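Local coordinates for protein putative SAM-dependent O-methyltranferase (Podospora anserina, PDB 4YMH) that binds S-adenosylmethionine and its product S-adenosylhomocysteine and probably transfers methyl groups to oxygen atoms of its substrates, at residues K67-I72 with F138-V143; F142-K147 with L170-F175. All coordinates share one frame; numbering follows the deposited sequence.

Both contacts are buried and belong to one sheet. Strand 138-143 is common to them and lies between strand 68-72 in contact 1 and strand 167-171 in contact 2. F142 and V143 serve both. Contact 1 runs along the strands and is mainly backbone bonding and apolar packing. K67, R68 and D139 group at the start of the strands, where K67 is exposed, and E71 is buried further along. Contact 2 begins as paired strands and soon passes into loops. Beyond the strands its side chains are mostly acidic, amide and lysine groups near the bound SAH. The two meet directly: I72 O of contact 1 and D144 N of contact 2 probably share a hydrogen bond.

Contact 1 (K67-I72 with F138-V143); sequences KRILEI and FDLIFV
The F138 ring lies between R68 and L70. The R68 guanidinium comes over one face, off-centre, as a cation-pi pair with R68 CZ 4.1 Å from the centroid of the F138 ring. The two planes are 31° apart. L70 CB sits over the opposite face, 3.6 Å from the F138 ring centroid, in a CH-pi contact. R68 NE makes a salt bridge with E93, which helps hold the guanidinium there. Nearby, D139 OD2 takes two donors from one residue. K67 N donates to D139 OD2 at 2.8 Å from the anti side, tilted from the carboxylate plane. K67 NZ makes a salt bridge to D139 OD2 (3.1 Å) on its syn lone pair. The K67 chain bends at chi3 (-73°) and chi4 (-54°), which curls NZ back to the carboxylate. D139 OD1 is hydrogen-bonded to S164.

Beyond this end strands 68-72 and 138-143 run parallel, at the middle of the 3-2-1-4-5-7-6 sheet of class I SAM-dependent methyltransferases. The backbone hydrogen bonds L70 N to L140 O (2.9 Å) and F142 N to L70 O (2.8 Å) are followed by I72 N to F142 O. I69, L140, E71 and F142 face helix 78-86. I141, I72 and V143 face helix 150-159. E71 and F142 lie side by side. E71 OE2 is at the edge of the F142 ring, 3.8 Å from CD2, and is hydrogen-bonded to S79.

Contact 2 (F142-K147 with L170-F175); sequences FVDANK and LCDNVF. With SAH (S-adenosyl-L-homocysteine), chain E.
D144 and N173 bring two acceptors together: D144 OD1 lies 3.1 Å from N173 OD1, with no hydrogen bond between them. Their carboxylate and amide planes are 26° apart. D172 OD2 is also close, 3.7 Å from D144 OD1. The D144 and D172 side chains lie side by side and point the same way, with their carboxylate planes 67° apart. K147 reaches into this group. Its NZ makes a salt bridge with D144 OD1 and a weak hydrogen bond to N173 OD1, both 3.5 Å. The same NZ bonds to A145 O and to the hydroxyl of Y150. N173 ND2 turns to D226. D172 OD2 has a weak bond from Q53.

The other oxygen of D144 faces the cofactor product. SAH N donates to D144 OD2 at 2.8 Å. N146 lies by the adenine, with OD1 3.2 Å from SAH N6.

F142 flanks D172. With CG anti to the backbone N (chi1 -175°), the ring is placed beside D172, and F142 CE1 comes within 3.8 Å of D172 CB. W83 meets the ring edge-to-face. An alanine in place of F142 removes the ring beside D172, and the D172 carboxylate is likely to turn more freely.

Behind the acids the strands pair in parallel. V143 N bonds to L170 O at 2.8 Å, and D172 N bonds to V143 O. V143 CG2 packs on C171 SG. Acids and an asparagine at the ends of strands 138-143 and 167-171, beside the SAM pocket, are placed as in the divalent-metal site of cation-dependent O-methyltransferases, which is consistent with D144, D172 and N173 being able to bind such an ion.

Contact 1 (K67-I72 with F138-V143)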
ATOM      1  N   LYS A  67      -3.744 -14.235 -12.465  1.00 22.06           N
ATOM      2  CA  LYS A  67      -4.123 -14.970 -13.673  1.00 25.63           C
ATOM      3  C   LYS A  67      -5.266 -14.274 -14.414  1.00 30.01           C
ATOM      4  O   LYS A  67      -5.303 -14.251 -15.641  1.00 31.53           O
ATOM      5  CB  LYS A  67      -4.523 -16.409 -13.329  1.00 28.83           C
ATOM      6  CG  LYS A  67      -3.352 -17.290 -12.901  1.00 36.85           C
ATOM      7  CD  LYS A  67      -3.756 -18.760 -12.735  1.00 42.84           C
ATOM      8  CE  LYS A  67      -4.601 -18.970 -11.490  1.00 47.74           C
ATOM      9  NZ  LYS A  67      -3.920 -18.440 -10.264  1.00 47.88           N
ATOM     10  N   ARG A  68      -6.205 -13.723 -13.653  1.00 24.95           N
ATOM     11  CA  ARG A  68      -7.339 -12.983 -14.204  1.00 21.40           C
ATOM     12  C   ARG A  68      -7.553 -11.755 -13.333  1.00 23.53           C
ATOM     13  O   ARG A  68      -7.395 -11.842 -12.112  1.00 23.14           O
ATOM     14  CB  ARG A  68      -8.617 -13.829 -14.224  1.00 25.33           C
ATOM     15  CG  ARG A  68      -8.549 -15.135 -15.006  1.00 33.09           C
ATOM     16  CD  ARG A  68      -9.884 -15.879 -14.912  1.00 33.42           C
ATOM     17  NE  ARG A  68     -10.952 -15.204 -15.648  1.00 34.04           N
ATOM     18  CZ  ARG A  68     -12.240 -15.244 -15.319  1.00 34.62           C
ATOM     19  NH1 ARG A  68     -12.641 -15.899 -14.235  1.00 33.77           N
ATOM     20  NH2 ARG A  68     -13.129 -14.612 -16.067  1.00 34.93           N
ATOM     21  N   ILE A  69      -7.913 -10.627 -13.948  1.00 19.95           N
ATOM     22  CA  ILE A  69      -8.181  -9.393 -13.211  1.00 19.20           C
ATOM     23  C   ILE A  69      -9.605  -8.944 -13.520  1.00 22.49           C
ATOM     24  O   ILE A  69     -10.032  -8.974 -14.672  1.00 21.67           O
ATOM     25  CB  ILE A  69      -7.180  -8.261 -13.583  1.00 20.52           C
ATOM     26  CG1 ILE A  69      -5.771  -8.598 -13.089  1.00 24.67           C
ATOM     27  CG2 ILE A  69      -7.631  -6.905 -13.003  1.00 21.19           C
ATOM     28  CD1 ILE A  69      -4.690  -7.603 -13.519  1.00 22.98           C
ATOM     29  N   LEU A  70     -10.343  -8.559 -12.491  1.00 19.54           N
ATOM     30  CA  LEU A  70     -11.665  -7.963 -12.685  1.00 20.94           C
ATOM     31  C   LEU A  70     -11.623  -6.515 -12.241  1.00 24.28           C
ATOM     32  O   LEU A  70     -10.999  -6.193 -11.235  1.00 22.54           O
ATOM     33  CB  LEU A  70     -12.741  -8.710 -11.905  1.00 21.22           C
ATOM     34  CG  LEU A  70     -14.110  -8.000 -11.855  1.00 21.04           C
ATOM     35  CD1 LEU A  70     -14.740  -7.902 -13.252  1.00 23.40           C
ATOM     36  CD2 LEU A  70     -15.051  -8.681 -10.883  1.00 24.91           C
ATOM     37  N   GLU A  71     -12.285  -5.647 -12.995  1.00 21.63           N
ATOM     38  CA  GLU A  71     -12.355  -4.234 -12.669  1.00 24.99           C
ATOM     39  C   GLU A  71     -13.801  -3.750 -12.766  1.00 23.72           C
ATOM     40  O   GLU A  71     -14.502  -4.049 -13.728  1.00 24.68           O
ATOM     41  CB  GLU A  71     -11.441  -3.453 -13.610  1.00 33.44           C
ATOM     42  CG  GLU A  71     -11.826  -2.027 -13.843  1.00 38.12           C
ATOM     43  CD  GLU A  71     -10.805  -1.298 -14.680  1.00 35.21           C
ATOM     44  OE1 GLU A  71     -11.143  -0.880 -15.813  1.00 36.95           O
ATOM     45  OE2 GLU A  71      -9.666  -1.142 -14.196  1.00 31.48           O
ATOM     46  N   ILE A  72     -14.264  -3.030 -11.753  1.00 23.99           N
ATOM     47  CA  ILE A  72     -15.620  -2.508 -11.776  1.00 21.72           C
ATOM     48  C   ILE A  72     -15.508  -0.993 -11.900  1.00 25.72           C
ATOM     49  O   ILE A  72     -14.997  -0.331 -10.990  1.00 24.06           O
ATOM     50  CB  ILE A  72     -16.418  -2.915 -10.522  1.00 25.87           C
ATOM     51  CG1 ILE A  72     -16.298  -4.424 -10.275  1.00 23.93           C
ATOM     52  CG2 ILE A  72     -17.881  -2.518 -10.671  1.00 28.55           C
ATOM     53  CD1 ILE A  72     -17.085  -4.928  -9.058  1.00 25.03           C
ATOM     54  N   PHE A 138     -11.202 -14.513  -9.797  1.00 22.98           N
ATOM     55  CA  PHE A 138     -10.205 -13.514 -10.132  1.00 28.88           C
ATOM     56  C   PHE A 138      -9.177 -13.401  -9.003  1.00 28.73           C
ATOM     57  O   PHE A 138      -9.532 -13.509  -7.829  1.00 27.46           O
ATOM     58  CB  PHE A 138     -10.880 -12.164 -10.401  1.00 21.00           C
ATOM     59  CG  PHE A 138     -11.826 -12.176 -11.579  1.00 24.54           C
ATOM     60  CD1 PHE A 138     -13.172 -12.467 -11.409  1.00 23.97           C
ATOM     61  CD2 PHE A 138     -11.368 -11.895 -12.858  1.00 24.14           C
ATOM     62  CE1 PHE A 138     -14.041 -12.479 -12.488  1.00 26.16           C
ATOM     63  CE2 PHE A 138     -12.235 -11.908 -13.947  1.00 24.43           C
ATOM     64  CZ  PHE A 138     -13.571 -12.199 -13.760  1.00 28.83           C
ATOM     65  N   ASP A 139      -7.915 -13.193  -9.372  1.00 23.04           N
ATOM     66  CA  ASP A 139      -6.821 -13.049  -8.414  1.00 21.63           C
ATOM     67  C   ASP A 139      -6.688 -11.609  -7.957  1.00 20.82           C
ATOM     68  O   ASP A 139      -6.109 -11.333  -6.909  1.00 19.20           O
ATOM     69  CB  ASP A 139      -5.488 -13.497  -9.017  1.00 25.71           C
ATOM     70  CG  ASP A 139      -5.414 -14.979  -9.253  1.00 32.58           C
ATOM     71  OD1 ASP A 139      -6.152 -15.735  -8.591  1.00 35.96           O
ATOM     72  OD2 ASP A 139      -4.589 -15.390 -10.098  1.00 35.22           O
ATOM     73  N   LEU A 140      -7.199 -10.680  -8.761  1.00 21.83           N
ATOM     74  CA  LEU A 140      -7.190  -9.275  -8.372  1.00 22.66           C
ATOM     75  C   LEU A 140      -8.470  -8.636  -8.843  1.00 19.82           C
ATOM     76  O   LEU A 140      -8.864  -8.784 -10.006  1.00 18.06           O
ATOM     77  CB  LEU A 140      -5.971  -8.536  -8.936  1.00 25.83           C
ATOM     78  CG  LEU A 140      -5.763  -7.099  -8.435  1.00 27.94           C
ATOM     79  CD1 LEU A 140      -4.293  -6.735  -8.451  1.00 29.54           C
ATOM     80  CD2 LEU A 140      -6.569  -6.060  -9.243  1.00 27.04           C
ATOM     81  N   ILE A 141      -9.131  -7.943  -7.921  1.00 19.52           N
ATOM     82  CA  ILE A 141     -10.366  -7.249  -8.237  1.00 18.16           C
ATOM     83  C   ILE A 141     -10.255  -5.781  -7.825  1.00 18.42           C
ATOM     84  O   ILE A 141      -9.965  -5.480  -6.681  1.00 18.19           O
ATOM     85  CB  ILE A 141     -11.573  -7.909  -7.521  1.00 16.61           C
ATOM     86  CG1 ILE A 141     -11.630  -9.404  -7.878  1.00 20.93           C
ATOM     87  CG2 ILE A 141     -12.861  -7.197  -7.905  1.00 18.55           C
ATOM     88  CD1 ILE A 141     -12.802 -10.160  -7.282  1.00 24.91           C
ATOM     89  N   PHE A 142     -10.455  -4.879  -8.772  1.00 16.77           N
ATOM     90  CA  PHE A 142     -10.363  -3.443  -8.543  1.00 19.83           C
ATOM     91  C   PHE A 142     -11.762  -2.831  -8.559  1.00 20.72           C
ATOM     92  O   PHE A 142     -12.397  -2.802  -9.609  1.00 22.73           O
ATOM     93  CB  PHE A 142      -9.474  -2.810  -9.626  1.00 23.28           C
ATOM     94  CG  PHE A 142      -9.189  -1.335  -9.430  1.00 24.91           C
ATOM     95  CD1 PHE A 142      -8.687  -0.856  -8.222  1.00 24.66           C
ATOM     96  CD2 PHE A 142      -9.361  -0.443 -10.484  1.00 23.03           C
ATOM     97  CE1 PHE A 142      -8.394   0.500  -8.052  1.00 19.59           C
ATOM     98  CE2 PHE A 142      -9.071   0.911 -10.333  1.00 19.04           C
ATOM     99  CZ  PHE A 142      -8.590   1.385  -9.106  1.00 13.24           C
ATOM    100  N   VAL A 143     -12.233  -2.328  -7.414  1.00 17.24           N
ATOM    101  CA  VAL A 143     -13.571  -1.733  -7.302  1.00 19.68           C
ATOM    102  C   VAL A 143     -13.470  -0.219  -7.361  1.00 22.56           C
ATOM    103  O   VAL A 143     -12.916   0.405  -6.455  1.00 18.19           O
ATOM    104  CB  VAL A 143     -14.264  -2.140  -5.987  1.00 20.77           C
ATOM    105  CG1 VAL A 143     -15.711  -1.594  -5.930  1.00 16.95           C
ATOM    106  CG2 VAL A 143     -14.248  -3.633  -5.852  1.00 20.48           C
TER

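Contact 2 (F142-K147 with L170-F175)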
ATOM      1  N   PHE A 142     -10.455  -4.879  -8.772  1.00 16.77           N
ATOM      2  CA  PHE A 142     -10.363  -3.443  -8.543  1.00 19.83           C
ATOM      3  C   PHE A 142     -11.762  -2.831  -8.559  1.00 20.72           C
ATOM      4  O   PHE A 142     -12.397  -2.802  -9.609  1.00 22.73           O
ATOM      5  CB  PHE A 142      -9.474  -2.810  -9.626  1.00 23.28           C
ATOM      6  CG  PHE A 142      -9.189  -1.335  -9.430  1.00 24.91           C
ATOM      7  CD1 PHE A 142      -8.687  -0.856  -8.222  1.00 24.66           C
ATOM      8  CD2 PHE A 142      -9.361  -0.443 -10.484  1.00 23.03           C
ATOM      9  CE1 PHE A 142      -8.394   0.500  -8.052  1.00 19.59           C
ATOM     10  CE2 PHE A 142      -9.071   0.911 -10.333  1.00 19.04           C
ATOM     11  CZ  PHE A 142      -8.590   1.385  -9.106  1.00 13.24           C
ATOM     12  N   VAL A 143     -12.233  -2.328  -7.414  1.00 17.24           N
ATOM     13  CA  VAL A 143     -13.571  -1.733  -7.302  1.00 19.68           C
ATOM     14  C   VAL A 143     -13.470  -0.219  -7.361  1.00 22.56           C
ATOM     15  O   VAL A 143     -12.916   0.405  -6.455  1.00 18.19           O
ATOM     16  CB  VAL A 143     -14.264  -2.140  -5.987  1.00 20.77           C
ATOM     17  CG1 VAL A 143     -15.711  -1.594  -5.930  1.00 16.95           C
ATOM     18  CG2 VAL A 143     -14.248  -3.633  -5.852  1.00 20.48           C
ATOM     19  N   ASP A 144     -13.992   0.377  -8.424  1.00 22.53           N
ATOM     20  CA  ASP A 144     -13.817   1.804  -8.622  1.00 23.15           C
ATOM     21  C   ASP A 144     -15.044   2.406  -9.306  1.00 22.90           C
ATOM     22  O   ASP A 144     -14.906   3.316 -10.103  1.00 25.86           O
ATOM     23  CB  ASP A 144     -12.542   2.049  -9.445  1.00 22.75           C
ATOM     24  CG  ASP A 144     -12.087   3.511  -9.446  1.00 28.06           C
ATOM     25  OD1 ASP A 144     -12.497   4.294  -8.565  1.00 27.66           O
ATOM     26  OD2 ASP A 144     -11.314   3.880 -10.357  1.00 27.35           O
ATOM     27  N   ALA A 145     -16.234   1.892  -8.999  1.00 19.40           N
ATOM     28  CA  ALA A 145     -17.468   2.363  -9.652  1.00 23.65           C
ATOM     29  C   ALA A 145     -18.304   3.280  -8.744  1.00 22.11           C
ATOM     30  O   ALA A 145     -17.750   4.104  -8.011  1.00 22.03           O
ATOM     31  CB  ALA A 145     -18.301   1.176 -10.113  1.00 24.98           C
ATOM     32  N   ASN A 146     -19.629   3.137  -8.780  1.00 22.03           N
ATOM     33  CA  ASN A 146     -20.490   3.969  -7.934  1.00 24.89           C
ATOM     34  C   ASN A 146     -20.242   3.642  -6.458  1.00 24.91           C
ATOM     35  O   ASN A 146     -20.295   2.474  -6.048  1.00 22.01           O
ATOM     36  CB  ASN A 146     -21.972   3.786  -8.293  1.00 26.62           C
ATOM     37  CG  ASN A 146     -22.372   2.331  -8.373  1.00 29.48           C
ATOM     38  OD1 ASN A 146     -21.681   1.523  -8.999  1.00 26.32           O
ATOM     39  ND2 ASN A 146     -23.484   1.981  -7.724  1.00 24.54           N
ATOM     40  N   LYS A 147     -19.940   4.671  -5.670  1.00 22.04           N
ATOM     41  CA  LYS A 147     -19.511   4.452  -4.293  1.00 20.38           C
ATOM     42  C   LYS A 147     -20.627   3.833  -3.459  1.00 22.35           C
ATOM     43  O   LYS A 147     -20.349   3.103  -2.499  1.00 24.55           O
ATOM     44  CB  LYS A 147     -19.022   5.757  -3.660  1.00 22.24           C
ATOM     45  CG  LYS A 147     -18.010   6.538  -4.512  1.00 24.77           C
ATOM     46  CD  LYS A 147     -16.777   5.711  -4.891  1.00 29.88           C
ATOM     47  CE  LYS A 147     -15.927   6.487  -5.896  1.00 33.91           C
ATOM     48  NZ  LYS A 147     -15.230   5.581  -6.854  1.00 39.65           N
ATOM     49  N   LEU A 170      -9.147  -4.612  -4.160  1.00 18.07           N
ATOM     50  CA  LEU A 170      -8.698  -3.251  -3.908  1.00 14.54           C
ATOM     51  C   LEU A 170      -9.835  -2.308  -4.216  1.00 16.48           C
ATOM     52  O   LEU A 170     -10.293  -2.250  -5.349  1.00 18.95           O
ATOM     53  CB  LEU A 170      -7.487  -2.911  -4.773  1.00 13.58           C
ATOM     54  CG  LEU A 170      -6.295  -3.854  -4.580  1.00 19.14           C
ATOM     55  CD1 LEU A 170      -5.236  -3.619  -5.638  1.00 19.70           C
ATOM     56  CD2 LEU A 170      -5.715  -3.682  -3.171  1.00 20.61           C
ATOM     57  N   CYS A 171     -10.284  -1.573  -3.211  1.00 14.22           N
ATOM     58  CA  CYS A 171     -11.384  -0.619  -3.387  1.00 16.80           C
ATOM     59  C   CYS A 171     -10.850   0.807  -3.324  1.00 16.33           C
ATOM     60  O   CYS A 171     -10.222   1.197  -2.337  1.00 18.50           O
ATOM     61  CB  CYS A 171     -12.456  -0.835  -2.322  1.00 18.92           C
ATOM     62  SG  CYS A 171     -13.043  -2.550  -2.180  1.00 21.29           S
ATOM     63  N   ASP A 172     -11.125   1.581  -4.374  1.00 17.16           N
ATOM     64  CA  ASP A 172     -10.549   2.915  -4.548  1.00 20.24           C
ATOM     65  C   ASP A 172     -11.476   4.043  -4.060  1.00 19.66           C
ATOM     66  O   ASP A 172     -12.696   3.877  -4.011  1.00 19.98           O
ATOM     67  CB  ASP A 172     -10.205   3.113  -6.025  1.00 24.76           C
ATOM     68  CG  ASP A 172      -9.116   4.125  -6.239  1.00 31.67           C
ATOM     69  OD1 ASP A 172      -8.276   4.288  -5.333  1.00 31.57           O
ATOM     70  OD2 ASP A 172      -9.092   4.753  -7.319  1.00 36.33           O
ATOM     71  N   ASN A 173     -10.887   5.190  -3.717  1.00 20.29           N
ATOM     72  CA  ASN A 173     -11.638   6.366  -3.266  1.00 22.41           C
ATOM     73  C   ASN A 173     -12.476   6.170  -2.017  1.00 20.89           C
ATOM     74  O   ASN A 173     -13.478   6.866  -1.833  1.00 22.54           O
ATOM     75  CB  ASN A 173     -12.577   6.857  -4.378  1.00 24.17           C
ATOM     76  CG  ASN A 173     -11.831   7.306  -5.604  1.00 27.75           C
ATOM     77  OD1 ASN A 173     -11.928   6.689  -6.670  1.00 33.36           O
ATOM     78  ND2 ASN A 173     -11.077   8.388  -5.466  1.00 22.44           N
ATOM     79  N   VAL A 174     -12.079   5.255  -1.140  1.00 14.30           N
ATOM     80  CA  VAL A 174     -12.920   4.952   0.016  1.00 15.07           C
ATOM     81  C   VAL A 174     -13.026   6.134   1.000  1.00 16.18           C
ATOM     82  O   VAL A 174     -13.997   6.235   1.761  1.00 15.21           O
ATOM     83  CB  VAL A 174     -12.400   3.652   0.699  1.00 18.00           C
ATOM     84  CG1 VAL A 174     -13.219   3.279   1.930  1.00 18.56           C
ATOM     85  CG2 VAL A 174     -12.494   2.519  -0.308  1.00 17.24           C
ATOM     86  N   PHE A 175     -12.056   7.044   0.973  1.00 16.26           N
ATOM     87  CA  PHE A 175     -12.095   8.208   1.866  1.00 15.41           C
ATOM     88  C   PHE A 175     -13.082   9.284   1.414  1.00 16.62           C
ATOM     89  O   PHE A 175     -13.438  10.155   2.201  1.00 19.57           O
ATOM     90  CB  PHE A 175     -10.717   8.864   1.972  1.00 16.58           C
ATOM     91  CG  PHE A 175      -9.743   8.122   2.857  1.00 16.22           C
ATOM     92  CD1 PHE A 175     -10.163   7.083   3.680  1.00 15.12           C
ATOM     93  CD2 PHE A 175      -8.410   8.485   2.874  1.00 15.26           C
ATOM     94  CE1 PHE A 175      -9.256   6.422   4.503  1.00 12.88           C
ATOM     95  CE2 PHE A 175      -7.496   7.816   3.690  1.00 18.32           C
ATOM     96  CZ  PHE A 175      -7.921   6.790   4.502  1.00 17.28           C
TER
HETATM   97  N   SAH E1001     -11.265   3.076 -13.072  1.00 31.95           N
HETATM   98  CA  SAH E1001     -11.167   4.301 -13.815  1.00 35.69           C
HETATM   99  CB  SAH E1001     -12.170   5.339 -13.321  1.00 32.83           C
HETATM  100  CG  SAH E1001     -13.564   4.843 -12.948  1.00 29.14           C
HETATM  101  SD  SAH E1001     -14.627   6.189 -12.578  1.00 31.51           S
HETATM  102  C   SAH E1001      -9.784   4.887 -13.719  1.00 35.76           C
HETATM  103  O   SAH E1001      -9.406   5.675 -14.554  1.00 30.25           O
HETATM  104  OXT SAH E1001      -9.065   4.561 -12.787  1.00 36.11           O
HETATM  105  C5' SAH E1001     -16.066   5.262 -12.234  1.00 30.17           C
HETATM  106  C4' SAH E1001     -16.736   4.655 -13.457  1.00 30.11           C
HETATM  107  O4' SAH E1001     -17.765   3.776 -13.041  1.00 33.68           O
HETATM  108  C3' SAH E1001     -17.411   5.687 -14.328  1.00 32.92           C
HETATM  109  O3' SAH E1001     -16.981   5.578 -15.664  1.00 33.00           O
HETATM  110  C2' SAH E1001     -18.881   5.369 -14.224  1.00 31.31           C
HETATM  111  O2' SAH E1001     -19.603   5.684 -15.372  1.00 28.94           O
HETATM  112  C1' SAH E1001     -18.895   3.903 -13.867  1.00 32.84           C
HETATM  113  N9  SAH E1001     -20.095   3.487 -13.126  1.00 33.36           N
HETATM  114  C8  SAH E1001     -20.762   4.168 -12.213  1.00 32.96           C
HETATM  115  N7  SAH E1001     -21.786   3.468 -11.757  1.00 28.91           N
HETATM  116  C5  SAH E1001     -21.779   2.314 -12.378  1.00 30.80           C
HETATM  117  C6  SAH E1001     -22.586   1.095 -12.359  1.00 30.09           C
HETATM  118  N6  SAH E1001     -23.620   1.035 -11.551  1.00 32.24           N
HETATM  119  N1  SAH E1001     -22.248   0.083 -13.153  1.00 29.65           N
HETATM  120  C2  SAH E1001     -21.186   0.176 -13.946  1.00 29.99           C
HETATM  121  N3  SAH E1001     -20.405   1.237 -14.017  1.00 28.46           N
HETATM  122  C4  SAH E1001     -20.650   2.318 -13.268  1.00 31.11           C